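Local coordinates for protein CDA peptide synthetase I (Streptomyces coelicolor, PDB 5DU9) that belongs to the condensation domains of nonribosomal peptide synthetases, large modular enzymes, and shares its fold with the CoA-dependent acyltransferase clan, at residues Pro241-Leu246 against Arg406-Gly411; Ser360-Asn365 against Thr390-Ile395; Ser139-Thr144 against Leu151-Val156; Ala285-Val290 against Pro314-Val319. The protein carries 1 engineered substitution. All blocks are in the same frame, centred on the assembly; numbering follows the deposited sequence.

How the contacts relate
Following the chain from the N terminus, contact 3 closes first, as a short hairpin (139-144 with 151-156) in the six-stranded sheet. Segment 241-246 then opens the long loop of contact 1. Before 406-411 closes it, contact 4 (285-290 with 314-319) and contact 2 (360-365 with 390-395) each complete a smaller loop, one after the other, so both nest within contact 1 and none cross. Contacts 1 and 2 share the four-stranded sheet, joined where Glu410 O lies 2.8 Å from Asn394 N. Contact 4 packs on contact 2 through Val289 and Pro362. Contact 3 stands apart, its centre about 19 Å from that of contact 1, the nearest, with no touch.

Contact 1 of 4, residues Pro241-Leu246 against Arg406-Gly411; sequences PTVRSL and RVDFEG
Ser245 and Asp408 face each other as a non-hydrogen-bonded pair of two antiparallel strands, their CA atoms 4.3 Å apart, and the carboxylate can be followed atom by atom. Asp408 CB sits 4.2 Å from Arg244 O. With chi1 at -79°, CG is turned beside the backbone N, and this brings the carboxylate nearer the neighbouring strand, with Asp408 CG 3.6 Å from Ser245 OG. At the tip the two oxygens do different work: OD1 accepts the Ser245 hydroxyl at 2.7 Å from OG, on its syn side but 32° out of the carboxylate plane, while OD2 rests 3.4 Å from the methyl CG1 of Val243. Arg406 NE donates to Ser245 OG at 2.8 Å, near the guanidinium plane, so the hydroxyl accepts from the guanidinium and donates to the carboxylate, between opposite charges. A water links Arg406 NH2 to Ser245 O. Just before the strand, Pro241 CB meets Glu410 CB at 3.5 Å, side by side, whereas the Glu410 carboxylate turns to Ser387 and Asn394. Six backbone bonds complete the ladder. This is how an outermost strand, 242-248, is joined to a four-stranded mixed sheet, covered by helix 418-437 on the side of Leu246 and Phe409.

Contact 2 of 4, residues Ser360-Asn365 against Thr390-Ile395; sequences SGPTVN and TTDLNI
Ile395, Thr363 and Pro362 bury the most surface here, and they meet mainly through backbone polar groups. Thr363 N donates to Leu393 O at 3.0 Å, and Thr363 O receives Ile395 N at 2.6 Å in an almost straight bond (174°). Ile395 O in turn accepts Asn365 N at 2.8 Å. Thr363 thus bonds to both neighbours of Asn394, and Ile395 to both neighbours of Val364, the alternating pattern of parallel strands; the axes diverge by 19°. Ile395 CB lies 3.7 Å from Thr363 O, and its side chain packs on Phe409. Pro362 has no N-H to offer, but its CA makes a bent CA-H...O contact with Leu393 O, 3.3 Å away, and Pro362 CB approaches Leu393 CD2 at 4.3 Å. The Asn394 side chain lies alongside Thr363, its OD1 3.5 Å from Thr363 CB; chi1 of -50° sets its CG beside the backbone N. A water accepts from Leu393 N and reaches Gly361 O. Thr363 OG1 bonds Arg312 of the ligand pocket, and Asn394 ND2 bonds Glu410. The chemistry implies a buried junction fixed by three backbone bonds, polar toward the pocket on the Thr363 and Asn394 face, apolar on that of Val364 and Ile395.

Contact 3 of 4, residues Ser139-Thr144 against Leu151-Val156; sequences SHALFT and LYYLGV
His140 and Tyr152 meet on one face of this antiparallel pair, diagonal to each other in the ladder. His140 ND1 and Tyr152 OH form a hydrogen bond of 2.8 Å, in which either could be the donor. The hydroxyl arrives at the edge of the imidazole, near its plane. The tyrosine CG is anti to the backbone N (chi1 -171°), while the histidine CG lies beside its own N (chi1 -56°); the end of the tyrosine thereby comes across to the histidine, and the two side chains cross at an angle. His140 NE2 is engaged by Ser138 OG, which gives both ring nitrogens a partner, and Leu154 CD1 touches His140 CE1 at 3.4 Å. On the other face Ser139 OG and Tyr153 OH each bond a different carboxylate oxygen of Asp125, and Gly155 N lies 3.6 Å above one face of the Tyr153 ring, toward its rim. The apolar end is closed by Phe143 CD2 against Leu151 CD2 at 3.6 Å.

Backbone groups are met pairwise. Ser139 with Gly155, Ala141 with Tyr153 and Phe143 with Leu151 exchange two bonds each. Phe143 N to Leu151 O is short at 2.7 Å. Ala141 N to Tyr153 O is the longest at 3.2 Å. His140 and Leu142 direct their backbone bonds outward, to strand 103-107. Helices 46-58 and 163-182 cover the His140 and Tyr152 face, and helix 114-126 packs on the other, through Trp121 and Met122. The result is a regular beta hairpin within a mixed sheet sandwiched between helices.

Contact 4 of 4, residues Ala285-Val290 against Pro314-Val319; sequences ARDVVV and PLRLAV
Val288 and Val290 press their CG2 methyls onto strand 314-318, and the same rotamer explains both. In each, CG2 occupies the crowded position between the backbone N and the carbonyl carbon (chi1 -63° for Val288). Val288 CG2 consequently reaches Leu317 O at 3.3 Å and Leu317 CB at 3.7 Å, and Val290 CG2 lies alongside Leu315 CB at 3.8 Å. Val289, on the opposite face, is turned differently: its CG1 is trans to the backbone N and approaches Pro314 CB at 4.3 Å. Beside it the extended chain of Arg316 runs past Asp287, making a long salt bridge of 3.7 Å from NE to OD1. The carboxylate and guanidinium planes stand 82° apart, and Arg316 NH2 has its stronger partner in Asp223; both residues also touch a crystal neighbour, which may influence their conformations. Arg286 instead bends at chi2 and chi3, which lets NE donate at 2.7 Å to a water that in turn donates to Val319 O. Five backbone bonds join the two segments, four of them between the strands. Helices 267-283 and 325-341 cover the Val288, Val290, Leu315 and Leu317 face of this two-stranded antiparallel sheet, whose second strand includes Arg312 of the ligand pocket.

Contact 1 of 4, residues Pro241-Leu246 against Arg406-Gly411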
loop_
_atom_site.group_PDB
_atom_site.type_symbol
_atom_site.label_atom_id
_atom_site.label_comp_id
_atom_site.label_asym_id
_atom_site.label_seq_id
_atom_site.Cartn_x
_atom_site.Cartn_y
_atom_site.Cartn_z
ATOM N N PRO A 241 3.392 11.423 -3.921
ATOM C CA PRO A 241 4.744 11.562 -3.372
ATOM C C PRO A 241 5.858 11.548 -4.404
ATOM O O PRO A 241 5.717 10.993 -5.497
ATOM C CB PRO A 241 4.870 10.339 -2.463
ATOM C CG PRO A 241 4.000 9.314 -3.110
ATOM C CD PRO A 241 2.829 10.087 -3.653
ATOM N N THR A 242 6.960 12.190 -4.039
ATOM C CA THR A 242 8.248 11.906 -4.641
ATOM C C THR A 242 8.731 10.622 -3.997
ATOM O O THR A 242 8.719 10.510 -2.774
ATOM C CB THR A 242 9.256 13.036 -4.410
ATOM O OG1 THR A 242 8.755 14.247 -4.990
ATOM C CG2 THR A 242 10.604 12.695 -5.028
ATOM N N VAL A 243 9.139 9.655 -4.811
ATOM C CA VAL A 243 9.475 8.329 -4.305
ATOM C C VAL A 243 10.951 8.035 -4.513
ATOM O O VAL A 243 11.469 8.154 -5.626
ATOM C CB VAL A 243 8.626 7.234 -4.989
ATOM C CG1 VAL A 243 8.941 5.862 -4.409
ATOM C CG2 VAL A 243 7.143 7.541 -4.844
ATOM N N ARG A 244 11.628 7.672 -3.427
ATOM C CA ARG A 244 13.011 7.228 -3.504
ATOM C C ARG A 244 13.109 5.837 -2.910
ATOM O O ARG A 244 12.632 5.576 -1.801
ATOM C CB ARG A 244 13.947 8.205 -2.790
ATOM C CG ARG A 244 14.126 9.529 -3.526
ATOM C CD ARG A 244 14.809 9.341 -4.883
ATOM N NE ARG A 244 14.958 10.601 -5.610
ATOM C CZ ARG A 244 14.059 11.101 -6.456
ATOM N NH1 ARG A 244 12.922 10.456 -6.698
ATOM N NH2 ARG A 244 14.300 12.254 -7.067
ATOM N N SER A 245 13.727 4.943 -3.671
ATOM C CA SER A 245 13.742 3.528 -3.335
ATOM C C SER A 245 15.165 3.057 -3.064
ATOM O O SER A 245 16.094 3.411 -3.788
ATOM C CB SER A 245 13.111 2.717 -4.469
ATOM O OG SER A 245 12.994 1.353 -4.111
ATOM N N LEU A 246 15.322 2.265 -2.010
ATOM C CA LEU A 246 16.621 1.731 -1.623
ATOM C C LEU A 246 16.528 0.223 -1.494
ATOM O O LEU A 246 15.731 -0.285 -0.716
ATOM C CB LEU A 246 17.091 2.350 -0.304
ATOM C CG LEU A 246 18.370 1.788 0.320
ATOM C CD1 LEU A 246 19.550 1.948 -0.622
ATOM C CD2 LEU A 246 18.652 2.461 1.650
ATOM N N ARG A 406 13.086 -3.899 -0.288
ATOM C CA ARG A 406 13.076 -2.612 -0.959
ATOM C C ARG A 406 12.396 -1.636 -0.021
ATOM O O ARG A 406 11.270 -1.871 0.413
ATOM C CB ARG A 406 12.353 -2.682 -2.306
ATOM C CG ARG A 406 12.700 -1.534 -3.241
ATOM C CD ARG A 406 13.587 -1.997 -4.389
ATOM N NE ARG A 406 14.383 -0.906 -4.949
ATOM C CZ ARG A 406 15.584 -1.054 -5.503
ATOM N NH1 ARG A 406 16.151 -2.252 -5.576
ATOM N NH2 ARG A 406 16.227 0.002 -5.982
ATOM N N VAL A 407 13.100 -0.559 0.311
ATOM C CA VAL A 407 12.571 0.470 1.195
ATOM C C VAL A 407 12.275 1.712 0.373
ATOM O O VAL A 407 13.181 2.303 -0.212
ATOM C CB VAL A 407 13.561 0.820 2.321
ATOM C CG1 VAL A 407 12.984 1.893 3.239
ATOM C CG2 VAL A 407 13.932 -0.429 3.113
ATOM N N ASP A 408 11.002 2.091 0.319
ATOM C CA ASP A 408 10.587 3.288 -0.403
ATOM C C ASP A 408 10.212 4.389 0.578
ATOM O O ASP A 408 9.366 4.188 1.454
ATOM C CB ASP A 408 9.400 2.989 -1.322
ATOM C CG ASP A 408 9.812 2.317 -2.619
ATOM O OD1 ASP A 408 10.814 1.581 -2.616
ATOM O OD2 ASP A 408 9.136 2.538 -3.646
ATOM N N PHE A 409 10.864 5.537 0.443
ATOM C CA PHE A 409 10.453 6.740 1.150
ATOM C C PHE A 409 9.642 7.585 0.185
ATOM O O PHE A 409 10.157 8.052 -0.829
ATOM C CB PHE A 409 11.658 7.518 1.684
ATOM C CG PHE A 409 12.077 7.110 3.072
ATOM C CD1 PHE A 409 12.121 5.775 3.434
ATOM C CD2 PHE A 409 12.444 8.065 4.009
ATOM C CE1 PHE A 409 12.507 5.397 4.710
ATOM C CE2 PHE A 409 12.828 7.692 5.287
ATOM C CZ PHE A 409 12.862 6.359 5.635
ATOM N N GLU A 410 8.364 7.746 0.501
ATOM C CA GLU A 410 7.442 8.507 -0.326
ATOM C C GLU A 410 7.133 9.822 0.367
ATOM O O GLU A 410 6.376 9.853 1.338
ATOM C CB GLU A 410 6.160 7.710 -0.567
ATOM C CG GLU A 410 6.395 6.291 -1.061
ATOM C CD GLU A 410 5.104 5.548 -1.362
ATOM O OE1 GLU A 410 4.085 5.824 -0.697
ATOM O OE2 GLU A 410 5.108 4.679 -2.262
ATOM N N GLY A 411 7.728 10.900 -0.131
ATOM C CA GLY A 411 7.626 12.199 0.510
ATOM C C GLY A 411 6.734 13.177 -0.222
ATOM O O GLY A 411 6.758 13.259 -1.452
HETATM O O HOH W 1 16.006 3.111 -6.916
#

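Contact 2 of 4, residues Ser360-Asn365 against Thr390-Ile395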
loop_
_atom_site.group_PDB
_atom_site.type_symbol
_atom_site.label_atom_id
_atom_site.label_comp_id
_atom_site.label_asym_id
_atom_site.label_seq_id
_atom_site.Cartn_x
_atom_site.Cartn_y
_atom_site.Cartn_z
ATOM N N SER A 360 -1.726 11.787 13.064
ATOM C CA SER A 360 -0.959 10.939 12.168
ATOM C C SER A 360 0.526 11.131 12.386
ATOM O O SER A 360 0.961 12.112 12.991
ATOM C CB SER A 360 -1.295 11.250 10.708
ATOM O OG SER A 360 -0.901 12.568 10.379
ATOM N N GLY A 361 1.292 10.174 11.887
ATOM C CA GLY A 361 2.730 10.303 11.780
ATOM C C GLY A 361 3.109 9.732 10.435
ATOM O O GLY A 361 2.231 9.498 9.601
ATOM N N PRO A 362 4.406 9.496 10.212
ATOM C CA PRO A 362 4.762 8.806 8.971
ATOM C C PRO A 362 4.008 7.492 8.861
ATOM O O PRO A 362 3.859 6.798 9.861
ATOM C CB PRO A 362 6.270 8.573 9.107
ATOM C CG PRO A 362 6.552 8.698 10.570
ATOM C CD PRO A 362 5.574 9.708 11.081
ATOM N N THR A 363 3.511 7.165 7.676
ATOM C CA THR A 363 2.873 5.877 7.474
ATOM C C THR A 363 3.952 4.816 7.344
ATOM O O THR A 363 4.833 4.930 6.495
ATOM C CB THR A 363 1.974 5.864 6.226
ATOM O OG1 THR A 363 0.933 6.839 6.375
ATOM C CG2 THR A 363 1.347 4.485 6.028
ATOM N N VAL A 364 3.889 3.802 8.202
ATOM C CA VAL A 364 4.830 2.690 8.153
ATOM C C VAL A 364 4.101 1.470 7.611
ATOM O O VAL A 364 3.306 0.842 8.310
ATOM C CB VAL A 364 5.429 2.383 9.535
ATOM C CG1 VAL A 364 6.451 1.247 9.435
ATOM C CG2 VAL A 364 6.074 3.632 10.109
ATOM N N ASN A 365 4.392 1.155 6.353
ATOM C CA ASN A 365 3.704 0.115 5.610
ATOM C C ASN A 365 4.655 -1.028 5.289
ATOM O O ASN A 365 5.342 -1.005 4.265
ATOM C CB ASN A 365 3.117 0.710 4.324
ATOM C CG ASN A 365 2.340 -0.297 3.504
ATOM O OD1 ASN A 365 2.091 -1.418 3.939
ATOM N ND2 ASN A 365 1.940 0.112 2.304
ATOM N N THR A 390 0.357 11.662 0.270
ATOM C CA THR A 390 0.744 11.893 1.652
ATOM C C THR A 390 0.898 13.379 1.956
ATOM O O THR A 390 1.262 14.179 1.088
ATOM C CB THR A 390 2.063 11.155 1.987
ATOM O OG1 THR A 390 2.395 11.343 3.369
ATOM C CG2 THR A 390 3.199 11.653 1.116
ATOM N N THR A 391 0.590 13.736 3.199
ATOM C CA THR A 391 0.822 15.080 3.704
ATOM C C THR A 391 2.258 15.237 4.198
ATOM O O THR A 391 2.728 16.351 4.433
ATOM C CB THR A 391 -0.137 15.420 4.858
ATOM O OG1 THR A 391 0.021 14.464 5.913
ATOM C CG2 THR A 391 -1.579 15.405 4.381
ATOM N N ASP A 392 2.953 14.116 4.352
ATOM C CA ASP A 392 4.292 14.127 4.925
ATOM C C ASP A 392 5.139 13.003 4.323
ATOM O O ASP A 392 5.837 13.214 3.331
ATOM C CB ASP A 392 4.199 14.005 6.452
ATOM C CG ASP A 392 5.538 13.728 7.110
ATOM O OD1 ASP A 392 6.540 14.349 6.711
ATOM O OD2 ASP A 392 5.586 12.883 8.029
ATOM N N LEU A 393 5.062 11.814 4.908
ATOM C CA LEU A 393 5.943 10.713 4.523
ATOM C C LEU A 393 5.281 9.348 4.658
ATOM O O LEU A 393 4.656 9.055 5.678
ATOM C CB LEU A 393 7.218 10.749 5.378
ATOM C CG LEU A 393 8.283 9.678 5.123
ATOM C CD1 LEU A 393 8.976 9.901 3.789
ATOM C CD2 LEU A 393 9.294 9.669 6.263
ATOM N N ASN A 394 5.420 8.517 3.626
ATOM C CA ASN A 394 5.140 7.089 3.739
ATOM C C ASN A 394 6.452 6.341 3.696
ATOM O O ASN A 394 7.326 6.666 2.890
ATOM C CB ASN A 394 4.249 6.553 2.607
ATOM C CG ASN A 394 3.001 7.367 2.389
ATOM O OD1 ASN A 394 2.344 7.797 3.339
ATOM N ND2 ASN A 394 2.647 7.566 1.120
ATOM N N ILE A 395 6.575 5.336 4.553
ATOM C CA ILE A 395 7.703 4.419 4.524
ATOM C C ILE A 395 7.165 3.050 4.144
ATOM O O ILE A 395 6.417 2.444 4.900
ATOM C CB ILE A 395 8.427 4.356 5.878
ATOM C CG1 ILE A 395 8.980 5.740 6.227
ATOM C CG2 ILE A 395 9.547 3.324 5.833
ATOM C CD1 ILE A 395 9.564 5.847 7.615
HETATM O O HOH W 2 2.726 11.033 6.921
#

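Contact 3 of 4, residues Ser139-Thr144 against Leu151-Val156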
loop_
_atom_site.group_PDB
_atom_site.type_symbol
_atom_site.label_atom_id
_atom_site.label_comp_id
_atom_site.label_asym_id
_atom_site.label_seq_id
_atom_site.Cartn_x
_atom_site.Cartn_y
_atom_site.Cartn_z
ATOM N N SER A 139 -4.239 1.087 -15.595
ATOM C CA SER A 139 -3.334 1.253 -16.717
ATOM C C SER A 139 -2.306 0.132 -16.648
ATOM O O SER A 139 -1.712 -0.095 -15.597
ATOM C CB SER A 139 -2.663 2.627 -16.663
ATOM O OG SER A 139 -1.780 2.822 -17.751
ATOM N N HIS A 140 -2.111 -0.567 -17.763
ATOM C CA HIS A 140 -1.275 -1.761 -17.789
ATOM C C HIS A 140 -0.228 -1.677 -18.885
ATOM O O HIS A 140 -0.539 -1.353 -20.031
ATOM C CB HIS A 140 -2.135 -3.008 -17.999
ATOM C CG HIS A 140 -3.226 -3.166 -16.989
ATOM N ND1 HIS A 140 -3.184 -4.118 -15.992
ATOM C CD2 HIS A 140 -4.387 -2.491 -16.816
ATOM C CE1 HIS A 140 -4.275 -4.024 -15.253
ATOM N NE2 HIS A 140 -5.019 -3.044 -15.730
ATOM N N ALA A 141 1.016 -1.974 -18.526
ATOM C CA ALA A 141 2.091 -2.010 -19.508
ATOM C C ALA A 141 3.075 -3.129 -19.213
ATOM O O ALA A 141 3.455 -3.352 -18.064
ATOM C CB ALA A 141 2.817 -0.673 -19.548
ATOM N N LEU A 142 3.469 -3.832 -20.270
ATOM C CA LEU A 142 4.538 -4.814 -20.205
ATOM C C LEU A 142 5.769 -4.216 -20.863
ATOM O O LEU A 142 5.734 -3.867 -22.041
ATOM C CB LEU A 142 4.136 -6.116 -20.903
ATOM C CG LEU A 142 5.208 -7.210 -20.936
ATOM C CD1 LEU A 142 5.445 -7.774 -19.539
ATOM C CD2 LEU A 142 4.827 -8.313 -21.910
ATOM N N PHE A 143 6.841 -4.075 -20.094
ATOM C CA PHE A 143 8.111 -3.606 -20.631
ATOM C C PHE A 143 9.031 -4.784 -20.921
ATOM O O PHE A 143 9.134 -5.703 -20.112
ATOM C CB PHE A 143 8.800 -2.652 -19.656
ATOM C CG PHE A 143 8.029 -1.396 -19.380
ATOM C CD1 PHE A 143 8.224 -0.264 -20.154
ATOM C CD2 PHE A 143 7.118 -1.341 -18.337
ATOM C CE1 PHE A 143 7.521 0.895 -19.898
ATOM C CE2 PHE A 143 6.413 -0.181 -18.078
ATOM C CZ PHE A 143 6.618 0.937 -18.859
ATOM N N THR A 144 9.683 -4.753 -22.079
ATOM C CA THR A 144 10.801 -5.646 -22.362
ATOM C C THR A 144 12.083 -4.873 -22.069
ATOM O O THR A 144 12.279 -3.777 -22.594
ATOM C CB THR A 144 10.793 -6.142 -23.819
ATOM O OG1 THR A 144 9.561 -6.822 -24.091
ATOM C CG2 THR A 144 11.960 -7.092 -24.075
ATOM N N LEU A 151 9.132 -6.190 -17.211
ATOM C CA LEU A 151 8.529 -5.454 -16.114
ATOM C C LEU A 151 7.058 -5.261 -16.433
ATOM O O LEU A 151 6.720 -4.750 -17.499
ATOM C CB LEU A 151 9.231 -4.106 -15.909
ATOM C CG LEU A 151 8.864 -3.300 -14.662
ATOM C CD1 LEU A 151 10.035 -2.430 -14.240
ATOM C CD2 LEU A 151 7.633 -2.434 -14.907
ATOM N N TYR A 152 6.191 -5.694 -15.522
ATOM C CA TYR A 152 4.755 -5.478 -15.670
ATOM C C TYR A 152 4.321 -4.363 -14.740
ATOM O O TYR A 152 4.446 -4.494 -13.525
ATOM C CB TYR A 152 3.959 -6.750 -15.359
ATOM C CG TYR A 152 2.493 -6.623 -15.715
ATOM C CD1 TYR A 152 1.623 -5.873 -14.930
ATOM C CD2 TYR A 152 1.982 -7.238 -16.850
ATOM C CE1 TYR A 152 0.287 -5.745 -15.264
ATOM C CE2 TYR A 152 0.650 -7.119 -17.187
ATOM C CZ TYR A 152 -0.192 -6.371 -16.391
ATOM O OH TYR A 152 -1.519 -6.247 -16.731
ATOM N N TYR A 153 3.801 -3.281 -15.315
ATOM C CA TYR A 153 3.318 -2.140 -14.543
ATOM C C TYR A 153 1.810 -2.170 -14.382
ATOM O O TYR A 153 1.070 -2.273 -15.358
ATOM C CB TYR A 153 3.736 -0.831 -15.214
ATOM C CG TYR A 153 3.002 0.406 -14.720
ATOM C CD1 TYR A 153 3.222 0.914 -13.446
ATOM C CD2 TYR A 153 2.113 1.080 -15.546
ATOM C CE1 TYR A 153 2.563 2.050 -13.004
ATOM C CE2 TYR A 153 1.451 2.217 -15.112
ATOM C CZ TYR A 153 1.684 2.701 -13.844
ATOM O OH TYR A 153 1.024 3.837 -13.422
ATOM N N LEU A 154 1.375 -2.067 -13.132
ATOM C CA LEU A 154 -0.033 -1.949 -12.788
ATOM C C LEU A 154 -0.282 -0.581 -12.177
ATOM O O LEU A 154 0.090 -0.326 -11.029
ATOM C CB LEU A 154 -0.451 -3.051 -11.812
ATOM C CG LEU A 154 -1.861 -2.933 -11.221
ATOM C CD1 LEU A 154 -2.921 -3.036 -12.300
ATOM C CD2 LEU A 154 -2.079 -3.990 -10.148
ATOM N N GLY A 155 -0.895 0.300 -12.963
ATOM C CA GLY A 155 -1.288 1.612 -12.491
ATOM C C GLY A 155 -2.774 1.581 -12.226
ATOM O O GLY A 155 -3.530 0.999 -13.000
ATOM N N VAL A 156 -3.198 2.196 -11.129
ATOM C CA VAL A 156 -4.607 2.196 -10.774
ATOM C C VAL A 156 -5.013 3.528 -10.186
ATOM O O VAL A 156 -4.168 4.347 -9.818
ATOM C CB VAL A 156 -4.944 1.087 -9.748
ATOM C CG1 VAL A 156 -4.608 -0.292 -10.305
ATOM C CG2 VAL A 156 -4.211 1.323 -8.423
#

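Contact 4 of 4, residues Ala285-Val290 against Pro314-Val319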
loop_
_atom_site.group_PDB
_atom_site.type_symbol
_atom_site.label_atom_id
_atom_site.label_comp_id
_atom_site.label_asym_id
_atom_site.label_seq_id
_atom_site.Cartn_x
_atom_site.Cartn_y
_atom_site.Cartn_z
ATOM N N ALA A 285 11.568 13.759 21.153
ATOM C CA ALA A 285 10.188 13.751 21.632
ATOM C C ALA A 285 9.840 12.473 22.390
ATOM O O ALA A 285 10.161 11.371 21.950
ATOM C CB ALA A 285 9.230 13.939 20.465
ATOM N N ARG A 286 9.174 12.647 23.529
ATOM C CA ARG A 286 8.709 11.543 24.367
ATOM C C ARG A 286 7.648 10.717 23.653
ATOM O O ARG A 286 7.759 9.495 23.538
ATOM C CB ARG A 286 8.151 12.099 25.689
ATOM C CG ARG A 286 7.357 11.116 26.573
ATOM C CD ARG A 286 8.241 10.157 27.360
ATOM N NE ARG A 286 9.385 10.832 27.967
ATOM C CZ ARG A 286 9.371 11.453 29.143
ATOM N NH1 ARG A 286 8.269 11.489 29.882
ATOM N NH2 ARG A 286 10.474 12.039 29.587
ATOM N N ASP A 287 6.607 11.396 23.188
ATOM C CA ASP A 287 5.486 10.725 22.558
ATOM C C ASP A 287 5.590 10.844 21.049
ATOM O O ASP A 287 5.619 11.944 20.498
ATOM C CB ASP A 287 4.159 11.292 23.058
ATOM C CG ASP A 287 3.610 10.517 24.244
ATOM O OD1 ASP A 287 2.768 9.618 24.031
ATOM O OD2 ASP A 287 4.026 10.798 25.388
ATOM N N VAL A 288 5.663 9.693 20.392
ATOM C CA VAL A 288 5.778 9.639 18.946
ATOM C C VAL A 288 4.535 8.991 18.359
ATOM O O VAL A 288 3.937 8.093 18.961
ATOM C CB VAL A 288 7.040 8.871 18.501
ATOM C CG1 VAL A 288 8.291 9.590 18.992
ATOM C CG2 VAL A 288 7.014 7.441 19.010
ATOM N N VAL A 289 4.142 9.475 17.190
ATOM C CA VAL A 289 3.031 8.898 16.449
ATOM C C VAL A 289 3.531 8.381 15.111
ATOM O O VAL A 289 4.262 9.077 14.403
ATOM C CB VAL A 289 1.910 9.927 16.217
ATOM C CG1 VAL A 289 0.746 9.300 15.466
ATOM C CG2 VAL A 289 1.439 10.496 17.546
ATOM N N VAL A 290 3.160 7.148 14.794
ATOM C CA VAL A 290 3.294 6.643 13.440
ATOM C C VAL A 290 1.923 6.162 13.007
ATOM O O VAL A 290 1.077 5.851 13.843
ATOM C CB VAL A 290 4.330 5.513 13.333
ATOM C CG1 VAL A 290 5.705 6.021 13.767
ATOM C CG2 VAL A 290 3.920 4.315 14.158
ATOM N N PRO A 314 -3.681 5.557 13.818
ATOM C CA PRO A 314 -2.529 6.141 14.506
ATOM C C PRO A 314 -2.031 5.264 15.642
ATOM O O PRO A 314 -2.817 4.838 16.488
ATOM C CB PRO A 314 -3.085 7.455 15.040
ATOM C CG PRO A 314 -4.507 7.133 15.348
ATOM C CD PRO A 314 -4.946 6.152 14.288
ATOM N N LEU A 315 -0.732 5.003 15.644
ATOM C CA LEU A 315 -0.089 4.236 16.695
ATOM C C LEU A 315 0.711 5.191 17.561
ATOM O O LEU A 315 1.716 5.755 17.123
ATOM C CB LEU A 315 0.807 3.155 16.091
ATOM C CG LEU A 315 1.310 2.062 17.031
ATOM C CD1 LEU A 315 0.176 1.134 17.434
ATOM C CD2 LEU A 315 2.425 1.286 16.364
ATOM N N ARG A 316 0.245 5.396 18.786
ATOM C CA ARG A 316 0.888 6.323 19.694
ATOM C C ARG A 316 1.794 5.572 20.650
ATOM O O ARG A 316 1.372 4.608 21.294
ATOM C CB ARG A 316 -0.152 7.120 20.459
ATOM C CG ARG A 316 0.431 8.307 21.148
ATOM C CD ARG A 316 -0.664 9.206 21.650
ATOM N NE ARG A 316 -0.160 10.536 21.929
ATOM C CZ ARG A 316 -0.927 11.559 22.269
ATOM N NH1 ARG A 316 -2.243 11.399 22.373
ATOM N NH2 ARG A 316 -0.377 12.740 22.503
ATOM N N LEU A 317 3.038 6.029 20.728
ATOM C CA LEU A 317 4.098 5.323 21.436
ATOM C C LEU A 317 4.867 6.294 22.315
ATOM O O LEU A 317 5.320 7.334 21.840
ATOM C CB LEU A 317 5.054 4.657 20.441
ATOM C CG LEU A 317 4.390 3.827 19.342
ATOM C CD1 LEU A 317 5.326 3.599 18.169
ATOM C CD2 LEU A 317 3.917 2.505 19.913
ATOM N N ALA A 318 5.011 5.957 23.593
ATOM C CA ALA A 318 5.856 6.726 24.488
ATOM C C ALA A 318 7.218 6.057 24.579
ATOM O O ALA A 318 7.306 4.866 24.865
ATOM C CB ALA A 318 5.221 6.847 25.866
ATOM N N VAL A 319 8.272 6.820 24.302
ATOM C CA VAL A 319 9.637 6.334 24.434
ATOM C C VAL A 319 10.299 7.118 25.558
ATOM O O VAL A 319 10.673 8.281 25.395
ATOM C CB VAL A 319 10.438 6.474 23.121
ATOM C CG1 VAL A 319 11.827 5.884 23.278
ATOM C CG2 VAL A 319 9.705 5.791 21.976
HETATM O O HOH W 3 11.677 10.488 26.674
#